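Putative dehydrogenase (Pseudarthrobacter phenanthrenivorans, PDB 6A3F) catalyses the NAD(+)-dependent oxidation of levoglucosan to 3-dehydrolevoglucosan, with high specificity for that anhydrosugar. Local coordinates at residues 47-52 with 341-346; 147-152 with 376-381; 153-158 with 360-365. All blocks are in the same frame, centred on the assembly; numbering follows the deposited sequence.

Interaction 1 of 3, residues 47-52 with 341-346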
loop_
_atom_site.group_PDB
_atom_site.type_symbol
_atom_site.label_atom_id
_atom_site.label_comp_id
_atom_site.label_asym_id
_atom_site.label_seq_id
_atom_site.Cartn_x
_atom_site.Cartn_y
_atom_site.Cartn_z
ATOM N N MET B 47 -32.478 -8.399 8.148
ATOM C CA MET B 47 -32.321 -8.361 6.703
ATOM C C MET B 47 -31.087 -9.181 6.321
ATOM O O MET B 47 -31.101 -9.831 5.282
ATOM C CB MET B 47 -32.131 -6.946 6.148
ATOM C CG MET B 47 -33.190 -5.957 6.569
ATOM S SD MET B 47 -32.789 -4.325 5.889
ATOM C CE MET B 47 -34.179 -3.316 6.421
ATOM N N PHE B 48 -30.046 -9.118 7.151
ATOM C CA PHE B 48 -28.747 -9.722 6.835
ATOM C C PHE B 48 -28.707 -11.188 7.238
ATOM O O PHE B 48 -28.125 -12.021 6.538
ATOM C CB PHE B 48 -27.627 -8.923 7.522
ATOM C CG PHE B 48 -27.250 -7.654 6.783
ATOM C CD1 PHE B 48 -28.214 -6.800 6.287
ATOM C CD2 PHE B 48 -25.930 -7.303 6.581
ATOM C CE1 PHE B 48 -27.871 -5.641 5.606
ATOM C CE2 PHE B 48 -25.588 -6.159 5.873
ATOM C CZ PHE B 48 -26.553 -5.327 5.385
ATOM N N PHE B 49 -29.300 -11.475 8.396
ATOM C CA PHE B 49 -29.196 -12.791 8.977
ATOM C C PHE B 49 -30.615 -13.340 9.161
ATOM O O PHE B 49 -31.312 -12.939 10.108
ATOM C CB PHE B 49 -28.491 -12.692 10.327
ATOM C CG PHE B 49 -27.040 -12.312 10.295
ATOM C CD1 PHE B 49 -26.056 -13.278 10.143
ATOM C CD2 PHE B 49 -26.644 -10.991 10.422
ATOM C CE1 PHE B 49 -24.714 -12.950 10.153
ATOM C CE2 PHE B 49 -25.299 -10.671 10.405
ATOM C CZ PHE B 49 -24.329 -11.653 10.311
ATOM N N TRP B 50 -31.035 -14.221 8.256
ATOM C CA TRP B 50 -32.428 -14.636 8.171
ATOM C C TRP B 50 -32.559 -16.155 7.932
ATOM O O TRP B 50 -31.915 -16.724 7.030
ATOM C CB TRP B 50 -33.170 -13.865 7.087
ATOM C CG TRP B 50 -34.645 -14.116 7.148
ATOM C CD1 TRP B 50 -35.356 -15.030 6.415
ATOM C CD2 TRP B 50 -35.588 -13.501 8.041
ATOM N NE1 TRP B 50 -36.682 -14.983 6.764
ATOM C CE2 TRP B 50 -36.855 -14.055 7.750
ATOM C CE3 TRP B 50 -35.498 -12.513 9.022
ATOM C CZ2 TRP B 50 -38.021 -13.651 8.405
ATOM C CZ3 TRP B 50 -36.646 -12.110 9.661
ATOM C CH2 TRP B 50 -37.892 -12.691 9.374
ATOM N N PRO B 51 -33.400 -16.838 8.707
ATOM C CA PRO B 51 -34.252 -16.308 9.797
ATOM C C PRO B 51 -33.472 -15.745 10.988
ATOM O O PRO B 51 -32.477 -16.305 11.403
ATOM C CB PRO B 51 -35.033 -17.538 10.318
ATOM C CG PRO B 51 -34.963 -18.530 9.191
ATOM C CD PRO B 51 -33.591 -18.296 8.586
ATOM N N ALA B 52 -33.965 -14.643 11.523
ATOM C CA ALA B 52 -33.293 -13.964 12.587
ATOM C C ALA B 52 -33.526 -14.703 13.903
ATOM O O ALA B 52 -34.551 -15.338 14.090
ATOM C CB ALA B 52 -33.752 -12.527 12.684
ATOM N N TYR B 341 -18.694 -14.660 9.343
ATOM C CA TYR B 341 -19.932 -13.882 9.205
ATOM C C TYR B 341 -20.303 -13.671 7.729
ATOM O O TYR B 341 -21.261 -12.943 7.435
ATOM C CB TYR B 341 -19.851 -12.513 9.904
ATOM C CG TYR B 341 -19.384 -12.571 11.329
ATOM C CD1 TYR B 341 -20.110 -13.253 12.293
ATOM C CD2 TYR B 341 -18.177 -12.002 11.692
ATOM C CE1 TYR B 341 -19.661 -13.341 13.605
ATOM C CE2 TYR B 341 -17.726 -12.063 13.002
ATOM C CZ TYR B 341 -18.475 -12.723 13.955
ATOM O OH TYR B 341 -17.989 -12.765 15.235
ATOM N N GLY B 342 -19.576 -14.307 6.788
ATOM C CA GLY B 342 -19.818 -14.072 5.384
ATOM C C GLY B 342 -21.242 -14.316 4.941
ATOM O O GLY B 342 -21.693 -13.682 3.972
ATOM N N GLU B 343 -21.932 -15.282 5.582
ATOM C CA GLU B 343 -23.289 -15.692 5.222
ATOM C C GLU B 343 -24.260 -14.525 5.391
ATOM O O GLU B 343 -25.334 -14.477 4.745
ATOM C CB GLU B 343 -23.737 -16.913 6.048
ATOM C CG GLU B 343 -24.072 -16.612 7.495
ATOM C CD GLU B 343 -22.899 -16.523 8.454
ATOM O OE1 GLU B 343 -21.722 -16.658 7.998
ATOM O OE2 GLU B 343 -23.167 -16.330 9.673
ATOM N N GLY B 344 -23.939 -13.629 6.299
ATOM C CA GLY B 344 -24.820 -12.455 6.529
ATOM C C GLY B 344 -24.434 -11.232 5.703
ATOM O O GLY B 344 -25.152 -10.227 5.768
ATOM N N LEU B 345 -23.397 -11.288 4.879
ATOM C CA LEU B 345 -22.861 -10.034 4.307
ATOM C C LEU B 345 -22.929 -10.078 2.769
ATOM O O LEU B 345 -23.958 -10.380 2.199
ATOM C CB LEU B 345 -21.425 -9.840 4.851
ATOM C CG LEU B 345 -21.361 -9.792 6.382
ATOM C CD1 LEU B 345 -19.951 -9.783 6.917
ATOM C CD2 LEU B 345 -22.157 -8.604 6.869
ATOM N N TRP B 346 -21.888 -9.595 2.097
ATOM C CA TRP B 346 -21.994 -9.239 0.695
ATOM C C TRP B 346 -21.601 -10.413 -0.214
ATOM O O TRP B 346 -20.891 -11.288 0.223
ATOM C CB TRP B 346 -21.152 -7.988 0.393
ATOM C CG TRP B 346 -21.537 -6.820 1.251
ATOM C CD1 TRP B 346 -20.707 -6.138 2.099
ATOM C CD2 TRP B 346 -22.827 -6.194 1.373
ATOM N NE1 TRP B 346 -21.374 -5.118 2.710
ATOM C CE2 TRP B 346 -22.681 -5.128 2.297
ATOM C CE3 TRP B 346 -24.077 -6.380 0.795
ATOM C CZ2 TRP B 346 -23.728 -4.279 2.639
ATOM C CZ3 TRP B 346 -25.125 -5.559 1.150
ATOM C CH2 TRP B 346 -24.963 -4.534 2.091
HETATM O O HOH W 1 -27.417 -12.470 3.994
#
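Phe48, Phe49 and Gly344 bury most of the surface where the end of helix 35-48 meets a short 3-10 turn, and they illustrate how two consecutive aromatic residues can use one turn in two ways. Phe49, the first residue to leave helical geometry, presents a ring face to the backbone of Gly344. The glycine CA lies 3.9 Å from the centroid of the Phe49 ring and 20° off its normal, a CH-pi contact possible at such short range because no side chain stands between. The same Gly344 CA makes a CA-H...O contact of 3.3 Å with Phe48 O. At the edge of the Phe49 ring, near its plane, sits Glu343 OE2, 3.7 Å from CE1; it gets there because Glu343 CG lies between its backbone N and carbonyl carbon (chi1 74°) and the chain then bends back.

Phe48 runs along the next part of the loop. Its CD2 passes obliquely 3.1 Å from Gly344 O and, at the ring edge, touches Leu345 CD2 at 4.0 Å. Farther out, CZ reaches Trp346 CH2 at 3.7 Å in an offset edge-to-face pair, the phenylalanine edge turned toward the indole face with the planes 71° apart. Trp346 NE1 is hydrogen-bonded to Glu357 OE2. A water completes the join by donating to Phe48 O (2.7 Å) and to Glu343 O (3.0 Å), linking the two backbones.

Lys36 of a second subunit makes a cation-pi contact with Phe48 and donates to Gly344 O and Leu345 O, while Trp346 packs on that subunit's Met34, an NADH-binding position. The arrangement thus belongs to the subunit interface of the tetramer, where a loop covers the C-terminal end of the first helix of the Rossmann fold.

Interaction 2 of 3, residues 147-152 with 376-381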
loop_
_atom_site.group_PDB
_atom_site.type_symbol
_atom_site.label_atom_id
_atom_site.label_comp_id
_atom_site.label_asym_id
_atom_site.label_seq_id
_atom_site.Cartn_x
_atom_site.Cartn_y
_atom_site.Cartn_z
ATOM N N HIS B 147 -25.746 -10.022 28.690
ATOM C CA HIS B 147 -25.081 -8.746 28.862
ATOM C C HIS B 147 -23.888 -8.654 27.903
ATOM O O HIS B 147 -23.072 -9.594 27.817
ATOM C CB HIS B 147 -24.634 -8.546 30.324
ATOM C CG HIS B 147 -23.996 -9.730 30.958
ATOM N ND1 HIS B 147 -22.642 -9.861 31.049
ATOM C CD2 HIS B 147 -24.536 -10.812 31.567
ATOM C CE1 HIS B 147 -22.361 -10.986 31.672
ATOM N NE2 HIS B 147 -23.517 -11.582 32.014
ATOM N N MET B 148 -23.753 -7.489 27.269
ATOM C CA MET B 148 -22.721 -7.309 26.218
ATOM C C MET B 148 -22.122 -5.908 26.309
ATOM O O MET B 148 -22.837 -4.920 26.516
ATOM C CB MET B 148 -23.346 -7.520 24.837
ATOM C CG MET B 148 -22.346 -7.793 23.723
ATOM S SD MET B 148 -23.159 -8.074 22.158
ATOM C CE MET B 148 -21.772 -8.668 21.176
ATOM N N VAL B 149 -20.799 -5.819 26.145
ATOM C CA VAL B 149 -20.137 -4.500 26.034
ATOM C C VAL B 149 -19.735 -4.285 24.556
ATOM O O VAL B 149 -19.345 -5.245 23.893
ATOM C CB VAL B 149 -18.953 -4.351 27.009
ATOM C CG1 VAL B 149 -17.857 -5.365 26.798
ATOM C CG2 VAL B 149 -18.403 -2.942 27.003
ATOM N N ALA B 150 -19.870 -3.063 24.061
ATOM C CA ALA B 150 -19.858 -2.765 22.591
ATOM C C ALA B 150 -18.424 -2.604 22.069
ATOM O O ALA B 150 -18.100 -1.500 21.551
ATOM C CB ALA B 150 -20.647 -1.501 22.320
ATOM N N PHE B 151 -17.583 -3.627 22.239
ATOM C CA PHE B 151 -16.277 -3.667 21.544
ATOM C C PHE B 151 -16.541 -4.204 20.108
ATOM O O PHE B 151 -16.195 -5.339 19.715
ATOM C CB PHE B 151 -15.248 -4.481 22.338
ATOM C CG PHE B 151 -14.780 -3.845 23.618
ATOM C CD1 PHE B 151 -14.271 -2.553 23.624
ATOM C CD2 PHE B 151 -14.898 -4.524 24.827
ATOM C CE1 PHE B 151 -13.838 -1.965 24.801
ATOM C CE2 PHE B 151 -14.473 -3.929 26.008
ATOM C CZ PHE B 151 -13.972 -2.645 25.992
ATOM N N ASN B 152 -17.211 -3.377 19.332
ATOM C CA ASN B 152 -17.798 -3.771 18.065
ATOM C C ASN B 152 -16.699 -4.116 17.036
ATOM O O ASN B 152 -16.963 -4.906 16.097
ATOM C CB ASN B 152 -18.730 -2.692 17.544
ATOM C CG ASN B 152 -17.986 -1.417 17.257
ATOM O OD1 ASN B 152 -17.519 -0.795 18.208
ATOM N ND2 ASN B 152 -17.786 -1.100 15.970
ATOM N N VAL B 376 -22.977 -14.161 25.478
ATOM C CA VAL B 376 -22.269 -13.584 24.383
ATOM C C VAL B 376 -20.918 -13.073 24.868
ATOM O O VAL B 376 -20.683 -12.792 26.089
ATOM C CB VAL B 376 -23.109 -12.491 23.711
ATOM C CG1 VAL B 376 -23.137 -11.202 24.510
ATOM C CG2 VAL B 376 -22.673 -12.264 22.285
ATOM N N SER B 377 -19.994 -12.995 23.903
ATOM C CA SER B 377 -18.690 -12.417 24.133
ATOM C C SER B 377 -18.478 -11.229 23.184
ATOM O O SER B 377 -18.853 -11.344 21.998
ATOM C CB SER B 377 -17.634 -13.474 23.900
ATOM O OG SER B 377 -16.384 -12.994 24.333
ATOM N N PRO B 378 -17.933 -10.096 23.647
ATOM C CA PRO B 378 -17.596 -9.793 25.054
ATOM C C PRO B 378 -18.781 -9.374 25.940
ATOM O O PRO B 378 -19.632 -8.544 25.545
ATOM C CB PRO B 378 -16.592 -8.649 24.913
ATOM C CG PRO B 378 -17.119 -7.878 23.690
ATOM C CD PRO B 378 -17.810 -8.899 22.815
ATOM N N SER B 379 -18.786 -9.943 27.150
ATOM C CA SER B 379 -19.826 -9.682 28.148
ATOM C C SER B 379 -19.363 -8.600 29.128
ATOM O O SER B 379 -18.299 -8.000 29.011
ATOM C CB SER B 379 -20.173 -10.953 28.881
ATOM O OG SER B 379 -19.172 -11.234 29.860
ATOM N N PHE B 380 -20.170 -8.356 30.159
ATOM C CA PHE B 380 -19.733 -7.510 31.255
ATOM C C PHE B 380 -18.525 -8.117 31.990
ATOM O O PHE B 380 -17.760 -7.352 32.562
ATOM C CB PHE B 380 -20.874 -7.253 32.249
ATOM C CG PHE B 380 -21.876 -6.188 31.863
ATOM C CD1 PHE B 380 -22.052 -5.804 30.535
ATOM C CD2 PHE B 380 -22.735 -5.665 32.824
ATOM C CE1 PHE B 380 -23.023 -4.896 30.184
ATOM C CE2 PHE B 380 -23.714 -4.753 32.474
ATOM C CZ PHE B 380 -23.848 -4.362 31.156
ATOM N N ALA B 381 -18.330 -9.437 31.965
ATOM C CA ALA B 381 -17.111 -10.029 32.495
ATOM C C ALA B 381 -15.905 -9.455 31.752
ATOM O O ALA B 381 -14.936 -9.076 32.365
ATOM C CB ALA B 381 -17.114 -11.532 32.387
HETATM O O HOH W 2 -23.700 -12.436 27.928
#
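His147 and Phe380 meet by edge and face, and the backbone of the phenylalanine takes part as well. The histidine edge points toward the Phe380 face, ring planes 60° apart, while His147 CB sits over that face, 3.9 Å from the Phe380 centroid. Phe380 N donates to His147 ND1 at 3.0 Å, lying in the imidazole plane, with an angle of 154° at the hydrogen. Because ND1 accepts, a neutral ring would carry its proton on NE2. The ring reaches this amide because its CG stands between the backbone N and the carbonyl carbon (chi1 44°), directed at the start of helix 380-399.

That helix start is itself capped. Ser379 is the N-cap, its OG accepting from Ala381 N at 2.9 Å, and Asp382 OD2 accepts from Ser379 N, the reciprocal half of a capping box.

On the other side of the strand, Met148 stretches out fully and crosses Val376 at about a right angle, its CG 3.6 Å from Val376 CG1. Pro378, which follows a cis peptide bond, packs against two more side chains: its CB is 4.0 Å from Val149 CG1, and its CG lies at the edge of the Phe151 ring, 4.2 Å from Phe151 CD2.

The backbones are joined by Val149 N, which donates to Pro378 O at 3.0 Å. Met148 and Ala150 pair instead with strand 119-122, through Ile120 and Cys122. The loop therefore covers the outer edge of strand 147-149, the last strand of the parallel Rossmann sheet, from which the chain runs directly into NADH-binding Ala150 and Asn152.

Interaction 3 of 3, residues 153-158 with 360-365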
loop_
_atom_site.group_PDB
_atom_site.type_symbol
_atom_site.label_atom_id
_atom_site.label_comp_id
_atom_site.label_asym_id
_atom_site.label_seq_id
_atom_site.Cartn_x
_atom_site.Cartn_y
_atom_site.Cartn_z
ATOM N N TYR B 153 -15.495 -3.543 17.186
ATOM C CA TYR B 153 -14.479 -3.698 16.184
ATOM C C TYR B 153 -13.952 -5.126 16.156
ATOM O O TYR B 153 -13.432 -5.545 15.116
ATOM C CB TYR B 153 -13.322 -2.723 16.365
ATOM C CG TYR B 153 -13.668 -1.288 16.089
ATOM C CD1 TYR B 153 -14.032 -0.867 14.820
ATOM C CD2 TYR B 153 -13.688 -0.361 17.132
ATOM C CE1 TYR B 153 -14.337 0.457 14.576
ATOM C CE2 TYR B 153 -14.014 0.965 16.900
ATOM C CZ TYR B 153 -14.299 1.380 15.606
ATOM O OH TYR B 153 -14.600 2.691 15.333
ATOM N N ARG B 154 -14.138 -5.913 17.214
ATOM C CA ARG B 154 -13.687 -7.306 17.118
ATOM C C ARG B 154 -14.586 -8.126 16.173
ATOM O O ARG B 154 -14.180 -9.245 15.818
ATOM C CB ARG B 154 -13.565 -7.936 18.505
ATOM C CG ARG B 154 -14.892 -8.337 19.127
ATOM C CD ARG B 154 -14.888 -9.623 19.950
ATOM N NE ARG B 154 -14.219 -9.494 21.251
ATOM C CZ ARG B 154 -14.267 -10.417 22.218
ATOM N NH1 ARG B 154 -14.957 -11.527 22.031
ATOM N NH2 ARG B 154 -13.597 -10.252 23.345
ATOM N N ARG B 155 -15.759 -7.617 15.778
ATOM C CA ARG B 155 -16.646 -8.279 14.877
ATOM C C ARG B 155 -16.452 -7.737 13.442
ATOM O O ARG B 155 -17.265 -8.015 12.573
ATOM C CB ARG B 155 -18.102 -8.181 15.356
ATOM C CG ARG B 155 -18.413 -9.220 16.435
ATOM C CD ARG B 155 -19.748 -9.077 17.121
ATOM N NE ARG B 155 -20.086 -10.324 17.803
ATOM C CZ ARG B 155 -19.665 -10.715 19.003
ATOM N NH1 ARG B 155 -18.873 -9.952 19.738
ATOM N NH2 ARG B 155 -20.074 -11.896 19.464
ATOM N N THR B 156 -15.402 -6.960 13.177
ATOM C CA THR B 156 -14.933 -6.781 11.811
ATOM C C THR B 156 -14.579 -8.174 11.254
ATOM O O THR B 156 -13.806 -8.893 11.883
ATOM C CB THR B 156 -13.698 -5.878 11.722
ATOM O OG1 THR B 156 -13.854 -4.621 12.406
ATOM C CG2 THR B 156 -13.291 -5.586 10.290
ATOM N N PRO B 157 -15.126 -8.528 10.082
ATOM C CA PRO B 157 -14.897 -9.885 9.638
ATOM C C PRO B 157 -13.405 -10.237 9.603
ATOM O O PRO B 157 -13.057 -11.350 9.968
ATOM C CB PRO B 157 -15.596 -9.969 8.289
ATOM C CG PRO B 157 -16.754 -9.045 8.487
ATOM C CD PRO B 157 -16.170 -7.904 9.294
ATOM N N ALA B 158 -12.539 -9.330 9.159
ATOM C CA ALA B 158 -11.101 -9.556 9.110
ATOM C C ALA B 158 -10.517 -9.949 10.479
ATOM O O ALA B 158 -9.582 -10.717 10.556
ATOM C CB ALA B 158 -10.441 -8.316 8.586
ATOM N N ILE B 360 -24.149 -4.492 13.014
ATOM C CA ILE B 360 -25.138 -5.470 12.565
ATOM C C ILE B 360 -24.751 -6.886 13.040
ATOM O O ILE B 360 -25.623 -7.664 13.535
ATOM C CB ILE B 360 -25.378 -5.374 11.036
ATOM C CG1 ILE B 360 -26.086 -4.074 10.647
ATOM C CG2 ILE B 360 -26.193 -6.557 10.556
ATOM C CD1 ILE B 360 -26.019 -3.756 9.195
ATOM N N ILE B 361 -23.482 -7.212 12.950
ATOM C CA ILE B 361 -22.967 -8.507 13.363
ATOM C C ILE B 361 -23.072 -8.622 14.881
ATOM O O ILE B 361 -23.506 -9.645 15.419
ATOM C CB ILE B 361 -21.524 -8.702 12.891
ATOM C CG1 ILE B 361 -21.446 -8.771 11.372
ATOM C CG2 ILE B 361 -20.900 -9.947 13.490
ATOM C CD1 ILE B 361 -20.053 -8.622 10.861
ATOM N N GLU B 362 -22.667 -7.557 15.570
ATOM C CA GLU B 362 -22.790 -7.465 17.030
ATOM C C GLU B 362 -24.234 -7.758 17.466
ATOM O O GLU B 362 -24.467 -8.629 18.333
ATOM C CB GLU B 362 -22.287 -6.081 17.462
ATOM C CG GLU B 362 -22.268 -5.844 18.966
ATOM C CD GLU B 362 -21.808 -4.430 19.285
ATOM O OE1 GLU B 362 -22.473 -3.477 18.785
ATOM O OE2 GLU B 362 -20.768 -4.305 19.990
ATOM N N ALA B 363 -25.194 -7.062 16.875
ATOM C CA ALA B 363 -26.616 -7.247 17.208
ATOM C C ALA B 363 -27.090 -8.669 16.884
ATOM O O ALA B 363 -27.899 -9.280 17.641
ATOM C CB ALA B 363 -27.438 -6.193 16.536
ATOM N N HIS B 364 -26.620 -9.230 15.768
ATOM C CA HIS B 364 -26.961 -10.617 15.466
ATOM C C HIS B 364 -26.540 -11.536 16.605
ATOM O O HIS B 364 -27.335 -12.431 17.030
ATOM C CB HIS B 364 -26.312 -11.084 14.151
ATOM C CG HIS B 364 -26.681 -12.492 13.793
ATOM N ND1 HIS B 364 -25.773 -13.521 13.778
ATOM C CD2 HIS B 364 -27.867 -13.041 13.485
ATOM C CE1 HIS B 364 -26.394 -14.655 13.468
ATOM N NE2 HIS B 364 -27.676 -14.389 13.314
ATOM N N ASP B 365 -25.306 -11.388 17.097
ATOM C CA ASP B 365 -24.828 -12.350 18.059
ATOM C C ASP B 365 -25.524 -12.115 19.416
ATOM O O ASP B 365 -25.733 -13.056 20.189
ATOM C CB ASP B 365 -23.310 -12.297 18.232
ATOM C CG ASP B 365 -22.535 -12.949 17.050
ATOM O OD1 ASP B 365 -23.145 -13.670 16.210
ATOM O OD2 ASP B 365 -21.324 -12.706 16.998
#
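Arg155 lies across helix 355-371 and touches three of its residues in turn, an example of how a long side chain can change chemistry along its length. It begins apolar: CB rests 3.8 Å from Ile361 CG2, and CG follows the same methyl at nearly the same range. From CG the chain runs extended to NE, a shape that carries CD over the backbone of the helix, where it packs 3.4 Å from Glu362 CA. The Ile361 side chain reaches back on its other branch, with CD1 3.3 Å from Arg155 O and 4.1 Å from Pro157 CG, so one isoleucine is shared between the arginine and the first turn of helix 157-167.

The place of this packing in the fold is that of the domain junction in a Gfo/Idh/MocA enzyme. Residues 153-158, which include the levoglucosan-binding Tyr153, lead from the last strand of the Rossmann sheet into helix 157-167 and then to the large mixed sheet, whereas helix 355-371 comes back from the mixed sheet to lie against helix 35-48 of the nucleotide-binding domain.

Beyond CD the contact becomes a salt bridge. NE donates to Asp365 OD2 at 2.8 Å with an angle of 150° at the hydrogen, and NH2 donates to the same OD2 at 2.9 Å. This side-on grip ends on a single oxygen, which is met on its anti side, somewhat out of the carboxylate plane; the guanidinium and carboxylate planes stand 75° apart, so the two flat groups are far from coplanar. With NE and NH2 sharing one acceptor, a third bond, from NH1 to Ser377 O, helps hold the guanidinium group in place.

How the interactions relate
All three contacts are largely buried, but at different depths: interactions 2 and 3 lie about 9 and 11 Å from the chain centre, interaction 1 about 22 Å out, where a second subunit closes over it. Interaction 3 touches both others. Toward interaction 1 the join is apolar or aromatic, with Phe49 against His364; toward interaction 2 it includes hydrogen bonds from Arg154 and Arg155 to Ser377. Interactions 2 and 3 join the same two stretches of chain, strand 147-149 running on to helix 157-167 and helix 355-371 to helix 380-399. Aromatic packing and a bridging water mark 1, direct hydrogen bonds at a sheet edge 2, and a loop-to-helix salt bridge 3.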